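PDB 3TTY: beta-galactosidase from Bacillus circulans subsp. alkalophilus, which hydrolyses terminal beta-galactosyl residues of beta-galactosides, binding galactose in a pocket of its TIM barrel. Local coordinates for residues 462-467 with 504-509; 428-433 with 595-600. All blocks are in the same frame, centred on the assembly; numbering follows the deposited sequence.

Interaction 1 of 2, residues 462-467 with 504-509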
loop_
_atom_site.group_PDB
_atom_site.type_symbol
_atom_site.label_atom_id
_atom_site.label_comp_id
_atom_site.label_asym_id
_atom_site.label_seq_id
_atom_site.Cartn_x
_atom_site.Cartn_y
_atom_site.Cartn_z
ATOM N N TYR A 462 -13.305 -15.226 22.220
ATOM C CA TYR A 462 -13.145 -16.207 21.165
ATOM C C TYR A 462 -12.392 -17.440 21.651
ATOM O O TYR A 462 -12.865 -18.566 21.488
ATOM C CB TYR A 462 -12.410 -15.537 20.004
ATOM C CG TYR A 462 -11.915 -16.444 18.901
ATOM C CD1 TYR A 462 -12.788 -16.961 17.938
ATOM C CD2 TYR A 462 -10.560 -16.742 18.785
ATOM C CE1 TYR A 462 -12.315 -17.775 16.911
ATOM C CE2 TYR A 462 -10.087 -17.541 17.768
ATOM C CZ TYR A 462 -10.960 -18.059 16.835
ATOM O OH TYR A 462 -10.457 -18.853 15.822
ATOM N N MET A 463 -11.234 -17.227 22.271
ATOM C CA MET A 463 -10.491 -18.332 22.870
ATOM C C MET A 463 -10.853 -18.554 24.344
ATOM O O MET A 463 -10.761 -17.641 25.172
ATOM C CB MET A 463 -8.979 -18.133 22.733
ATOM C CG MET A 463 -8.145 -19.139 23.568
ATOM S SD MET A 463 -6.372 -18.786 23.457
ATOM C CE MET A 463 -6.184 -18.892 21.684
ATOM N N VAL A 464 -11.257 -19.781 24.657
ATOM C CA VAL A 464 -11.528 -20.185 26.027
ATOM C C VAL A 464 -10.457 -21.163 26.506
ATOM O O VAL A 464 -10.320 -22.254 25.960
ATOM C CB VAL A 464 -12.920 -20.807 26.148
ATOM C CG1 VAL A 464 -13.102 -21.442 27.517
ATOM C CG2 VAL A 464 -13.977 -19.736 25.903
ATOM N N LYS A 465 -9.690 -20.748 27.516
ATOM C CA LYS A 465 -8.558 -21.519 28.022
ATOM C C LYS A 465 -9.012 -22.461 29.136
ATOM O O LYS A 465 -10.075 -22.258 29.715
ATOM C CB LYS A 465 -7.469 -20.580 28.548
ATOM C CG LYS A 465 -6.907 -19.599 27.523
ATOM C CD LYS A 465 -5.879 -18.697 28.186
ATOM C CE LYS A 465 -5.379 -17.601 27.253
ATOM N NZ LYS A 465 -4.257 -16.848 27.893
ATOM N N PRO A 466 -8.199 -23.486 29.446
ATOM C CA PRO A 466 -8.566 -24.455 30.487
ATOM C C PRO A 466 -8.863 -23.744 31.802
ATOM O O PRO A 466 -8.157 -22.787 32.161
ATOM C CB PRO A 466 -7.309 -25.319 30.630
ATOM C CG PRO A 466 -6.602 -25.186 29.319
ATOM C CD PRO A 466 -6.886 -23.782 28.850
ATOM N N GLY A 467 -9.902 -24.202 32.496
ATOM C CA GLY A 467 -10.291 -23.628 33.772
ATOM C C GLY A 467 -11.141 -22.367 33.681
ATOM O O GLY A 467 -11.767 -21.966 34.663
ATOM N N GLY A 504 -19.726 -23.464 22.828
ATOM C CA GLY A 504 -18.904 -24.538 23.366
ATOM C C GLY A 504 -18.943 -24.662 24.874
ATOM O O GLY A 504 -19.987 -24.969 25.428
ATOM N N GLU A 505 -17.812 -24.432 25.536
ATOM C CA GLU A 505 -17.741 -24.589 26.989
ATOM C C GLU A 505 -18.586 -23.554 27.737
ATOM O O GLU A 505 -18.873 -23.723 28.919
ATOM C CB GLU A 505 -16.289 -24.538 27.478
ATOM C CG GLU A 505 -15.352 -25.519 26.759
ATOM C CD GLU A 505 -13.949 -25.539 27.349
ATOM O OE1 GLU A 505 -13.825 -25.435 28.588
ATOM O OE2 GLU A 505 -12.966 -25.661 26.578
ATOM N N LEU A 506 -18.977 -22.483 27.049
ATOM C CA LEU A 506 -19.780 -21.428 27.665
ATOM C C LEU A 506 -21.275 -21.596 27.364
ATOM O O LEU A 506 -22.086 -20.749 27.742
ATOM C CB LEU A 506 -19.312 -20.038 27.198
ATOM C CG LEU A 506 -17.876 -19.604 27.505
ATOM C CD1 LEU A 506 -17.559 -18.284 26.837
ATOM C CD2 LEU A 506 -17.650 -19.508 28.999
ATOM N N ARG A 507 -21.636 -22.687 26.686
ATOM C CA ARG A 507 -23.021 -22.887 26.244
ATOM C C ARG A 507 -23.997 -23.024 27.417
ATOM O O ARG A 507 -25.075 -22.444 27.405
ATOM C CB ARG A 507 -23.135 -24.086 25.299
ATOM C CG ARG A 507 -24.555 -24.372 24.807
ATOM C CD ARG A 507 -24.544 -25.456 23.721
ATOM N NE ARG A 507 -25.875 -25.778 23.198
ATOM C CZ ARG A 507 -26.087 -26.644 22.206
ATOM N NH1 ARG A 507 -25.060 -27.259 21.625
ATOM N NH2 ARG A 507 -27.320 -26.897 21.781
ATOM N N ASN A 508 -23.602 -23.758 28.446
ATOM C CA ASN A 508 -24.472 -23.943 29.590
ATOM C C ASN A 508 -24.696 -22.660 30.366
ATOM O O ASN A 508 -25.826 -22.338 30.732
ATOM C CB ASN A 508 -23.921 -25.015 30.531
ATOM C CG ASN A 508 -24.002 -26.396 29.937
ATOM O OD1 ASN A 508 -24.957 -26.728 29.214
ATOM N ND2 ASN A 508 -22.996 -27.224 30.233
ATOM N N VAL A 509 -23.619 -21.934 30.633
ATOM C CA VAL A 509 -23.739 -20.759 31.468
ATOM C C VAL A 509 -24.466 -19.639 30.722
ATOM O O VAL A 509 -25.189 -18.855 31.333
ATOM C CB VAL A 509 -22.385 -20.279 32.018
ATOM C CG1 VAL A 509 -21.503 -19.721 30.901
ATOM C CG2 VAL A 509 -22.621 -19.240 33.092
HETATM O O HOH W 1 -10.745 -24.670 27.236
HETATM O O HOH W 2 -12.250 -23.803 30.251
#
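Val464 and Glu505 bring the two backbones nearest each other, with 7.7 Å between their CA atoms, so side chains and two waters bridge the gap between the irregular 462-467 and the 3-10 turn that leads into helix 507-510. Both branches of Val464 are used. With chi1 at 170°, CG1 lies opposite the backbone N and beside the carbonyl carbon, which sends it to the acid: it stands 4.2 Å from Glu505 CD. Val464 and Glu505 run alongside one another, pointing opposite ways. CG2, on the other branch, meets Leu506 CD1 at 4.0 Å, where the two buried aliphatic groups cross at a slant.

Beside this apolar touch, the extended Glu505 chain carries its carboxylate toward the backbone of 462-467, and each oxygen has its own water. Water 1 lies 2.8 Å from Val464 O and next to Glu505 OE2, though the 2.5 Å between water 1 and Glu505 OE2 is doubtfully short. Water 2 repeats the pattern one residue further on, bonding Glu505 OE1 at 2.8 Å and Lys465 O at 2.7 Å. All four protein atoms are acceptors; each water has further acceptors within reach beyond these two, so its two protons may not always serve both.

Around the contact, Lys465 NZ forms salt bridges with Asp404 and Glu406, while Tyr462 OH hydrogen-bonds Tyr357 OH of a neighbouring subunit. The same short loop therefore faces both its own trimerisation domain and a subunit boundary.

No direct hydrogen bond joins the segments: one valine divides its branches between a leucine methyl and a carboxylate, and the exposed Glu505 reaches two successive carbonyls through water. The join is thus apolar on its buried side and hydrated at its rim, probably leaving the carboxylate able to stay charged.

Interaction 2 of 2, residues 428-433 with 595-600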
loop_
_atom_site.group_PDB
_atom_site.type_symbol
_atom_site.label_atom_id
_atom_site.label_comp_id
_atom_site.label_asym_id
_atom_site.label_seq_id
_atom_site.Cartn_x
_atom_site.Cartn_y
_atom_site.Cartn_z
ATOM N N HIS A 428 -12.978 -1.951 23.975
ATOM C CA HIS A 428 -13.134 -0.537 24.297
ATOM C C HIS A 428 -14.590 -0.041 24.265
ATOM O O HIS A 428 -14.963 0.827 25.052
ATOM C CB HIS A 428 -12.247 0.331 23.388
ATOM C CG HIS A 428 -12.383 1.803 23.636
ATOM N ND1 HIS A 428 -12.879 2.677 22.693
ATOM C CD2 HIS A 428 -12.099 2.554 24.732
ATOM C CE1 HIS A 428 -12.897 3.899 23.193
ATOM N NE2 HIS A 428 -12.427 3.849 24.429
ATOM N N LYS A 429 -15.414 -0.574 23.370
ATOM C CA LYS A 429 -16.816 -0.140 23.320
ATOM C C LYS A 429 -17.479 -0.377 24.668
ATOM O O LYS A 429 -18.309 0.420 25.109
ATOM C CB LYS A 429 -17.599 -0.856 22.221
ATOM C CG LYS A 429 -17.234 -0.426 20.814
ATOM C CD LYS A 429 -17.933 -1.294 19.783
ATOM C CE LYS A 429 -17.644 -0.789 18.382
ATOM N NZ LYS A 429 -18.041 -1.768 17.358
ATOM N N TYR A 430 -17.106 -1.474 25.323
ATOM C CA TYR A 430 -17.689 -1.807 26.619
ATOM C C TYR A 430 -17.058 -0.966 27.719
ATOM O O TYR A 430 -17.748 -0.495 28.626
ATOM C CB TYR A 430 -17.566 -3.311 26.921
ATOM C CG TYR A 430 -18.637 -4.127 26.221
ATOM C CD1 TYR A 430 -19.849 -4.415 26.849
ATOM C CD2 TYR A 430 -18.458 -4.567 24.920
ATOM C CE1 TYR A 430 -20.842 -5.132 26.193
ATOM C CE2 TYR A 430 -19.437 -5.283 24.267
ATOM C CZ TYR A 430 -20.624 -5.570 24.905
ATOM O OH TYR A 430 -21.595 -6.287 24.235
ATOM N N TYR A 431 -15.747 -0.770 27.635
ATOM C CA TYR A 431 -15.050 0.051 28.617
ATOM C C TYR A 431 -15.523 1.516 28.577
ATOM O O TYR A 431 -15.755 2.118 29.611
ATOM C CB TYR A 431 -13.539 -0.031 28.424
ATOM C CG TYR A 431 -12.761 0.666 29.521
ATOM C CD1 TYR A 431 -12.403 -0.012 30.683
ATOM C CD2 TYR A 431 -12.393 2.007 29.402
ATOM C CE1 TYR A 431 -11.688 0.618 31.688
ATOM C CE2 TYR A 431 -11.677 2.642 30.403
ATOM C CZ TYR A 431 -11.333 1.948 31.542
ATOM O OH TYR A 431 -10.635 2.573 32.539
ATOM N N ASP A 432 -15.658 2.059 27.370
ATOM C CA ASP A 432 -16.156 3.412 27.139
ATOM C C ASP A 432 -17.489 3.604 27.851
ATOM O O ASP A 432 -17.664 4.545 28.623
ATOM C CB ASP A 432 -16.344 3.621 25.638
ATOM C CG ASP A 432 -16.383 5.086 25.237
ATOM O OD1 ASP A 432 -15.627 5.897 25.814
ATOM O OD2 ASP A 432 -17.166 5.425 24.316
ATOM N N ALA A 433 -18.422 2.693 27.598
ATOM C CA ALA A 433 -19.754 2.760 28.181
ATOM C C ALA A 433 -19.699 2.880 29.699
ATOM O O ALA A 433 -20.511 3.582 30.299
ATOM C CB ALA A 433 -20.585 1.535 27.765
ATOM N N GLN A 595 -24.833 2.020 26.708
ATOM C CA GLN A 595 -25.144 2.881 27.840
ATOM C C GLN A 595 -26.235 2.246 28.700
ATOM O O GLN A 595 -26.062 2.070 29.905
ATOM C CB GLN A 595 -25.598 4.267 27.377
ATOM C CG GLN A 595 -26.331 5.039 28.466
ATOM C CD GLN A 595 -26.628 6.485 28.095
ATOM O OE1 GLN A 595 -26.501 7.381 28.931
ATOM N NE2 GLN A 595 -27.037 6.719 26.846
ATOM N N GLY A 596 -27.356 1.903 28.066
ATOM C CA GLY A 596 -28.485 1.294 28.749
ATOM C C GLY A 596 -28.159 -0.035 29.405
ATOM O O GLY A 596 -28.483 -0.253 30.578
ATOM N N LEU A 597 -27.507 -0.914 28.648
ATOM C CA LEU A 597 -27.114 -2.232 29.135
ATOM C C LEU A 597 -26.273 -2.135 30.402
ATOM O O LEU A 597 -26.582 -2.749 31.428
ATOM C CB LEU A 597 -26.345 -2.995 28.051
ATOM C CG LEU A 597 -25.972 -4.435 28.424
ATOM C CD1 LEU A 597 -27.234 -5.227 28.723
ATOM C CD2 LEU A 597 -25.144 -5.123 27.336
ATOM N N ILE A 598 -25.211 -1.346 30.321
ATOM C CA ILE A 598 -24.319 -1.116 31.448
ATOM C C ILE A 598 -25.048 -0.568 32.663
ATOM O O ILE A 598 -24.839 -1.018 33.789
ATOM C CB ILE A 598 -23.235 -0.121 31.047
ATOM C CG1 ILE A 598 -22.334 -0.762 29.993
ATOM C CG2 ILE A 598 -22.438 0.313 32.254
ATOM C CD1 ILE A 598 -21.702 -2.060 30.438
ATOM N N ALA A 599 -25.892 0.429 32.429
ATOM C CA ALA A 599 -26.703 1.012 33.486
ATOM C C ALA A 599 -27.587 -0.047 34.157
ATOM O O ALA A 599 -27.710 -0.088 35.388
ATOM C CB ALA A 599 -27.554 2.149 32.921
ATOM N N ASN A 600 -28.193 -0.908 33.348
ATOM C CA ASN A 600 -29.040 -1.969 33.879
ATOM C C ASN A 600 -28.250 -2.962 34.705
ATOM O O ASN A 600 -28.606 -3.254 35.849
ATOM C CB ASN A 600 -29.759 -2.695 32.750
ATOM C CG ASN A 600 -30.877 -1.878 32.175
ATOM O OD1 ASN A 600 -31.142 -0.772 32.643
ATOM N ND2 ASN A 600 -31.530 -2.401 31.142
#
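The ring of Tyr430 meets Leu597 at its edge, with Leu597 CD2 near the ring plane and 4.5 Å from CE1, a loose apolar touch rather than a packing over the face. A chi1 of -80° sets the ring beside the gap between the helices, and only its far part reaches the partner helix. The other flat group, the His428 ring, has Asp432 CB over one face, displaced toward the rim; that pair is four residues apart on one helix, and both side chains also bond Ser285 OG.

The tighter meeting is Ala433 CB against Ile598 CG1 at 3.6 Å. Ile598 places CG1 opposite its carbonyl carbon and beside its backbone N (chi1 -67°), and this is the branch that takes up the alanine methyl. Ala433 CB also comes within 4.4 Å of Gln595 N, where the backbones draw nearest. In the loop after helix 423-435, Gln437 NE2 hydrogen-bonds Gln595 O, adding a polar tie beside the apolar one.

The axes of the two short helical segments come within 9.8 Å, crossing at -63°. Tyr430 and Leu597 both also rest on Val585 of strand 580-585, so the pair is characteristic of two helices layered steeply crossed on a mixed sheet in the alpha/beta trimerisation domain.

Overall arrangement
Following the chain from the N terminus, the eight-stranded barrel comes first, and the contacts then fall within the trimerisation domain. Helix 423-435 supplies the first half of interaction 2. Strand 455-458 runs into the loop holding 462-467, and interaction 1 closes a short excursion when 504-509 returns to it. The chain then makes further strands of the mixed sheet before helix 591-604 comes back to 428-433 and completes interaction 2. Interaction 1 is thus nested inside the larger loop. Their centres lie 23 Å apart, with nearest atoms about 12 Å apart: one joins a loop to the 3-10 turn ahead of helix 507-510, the other two helices.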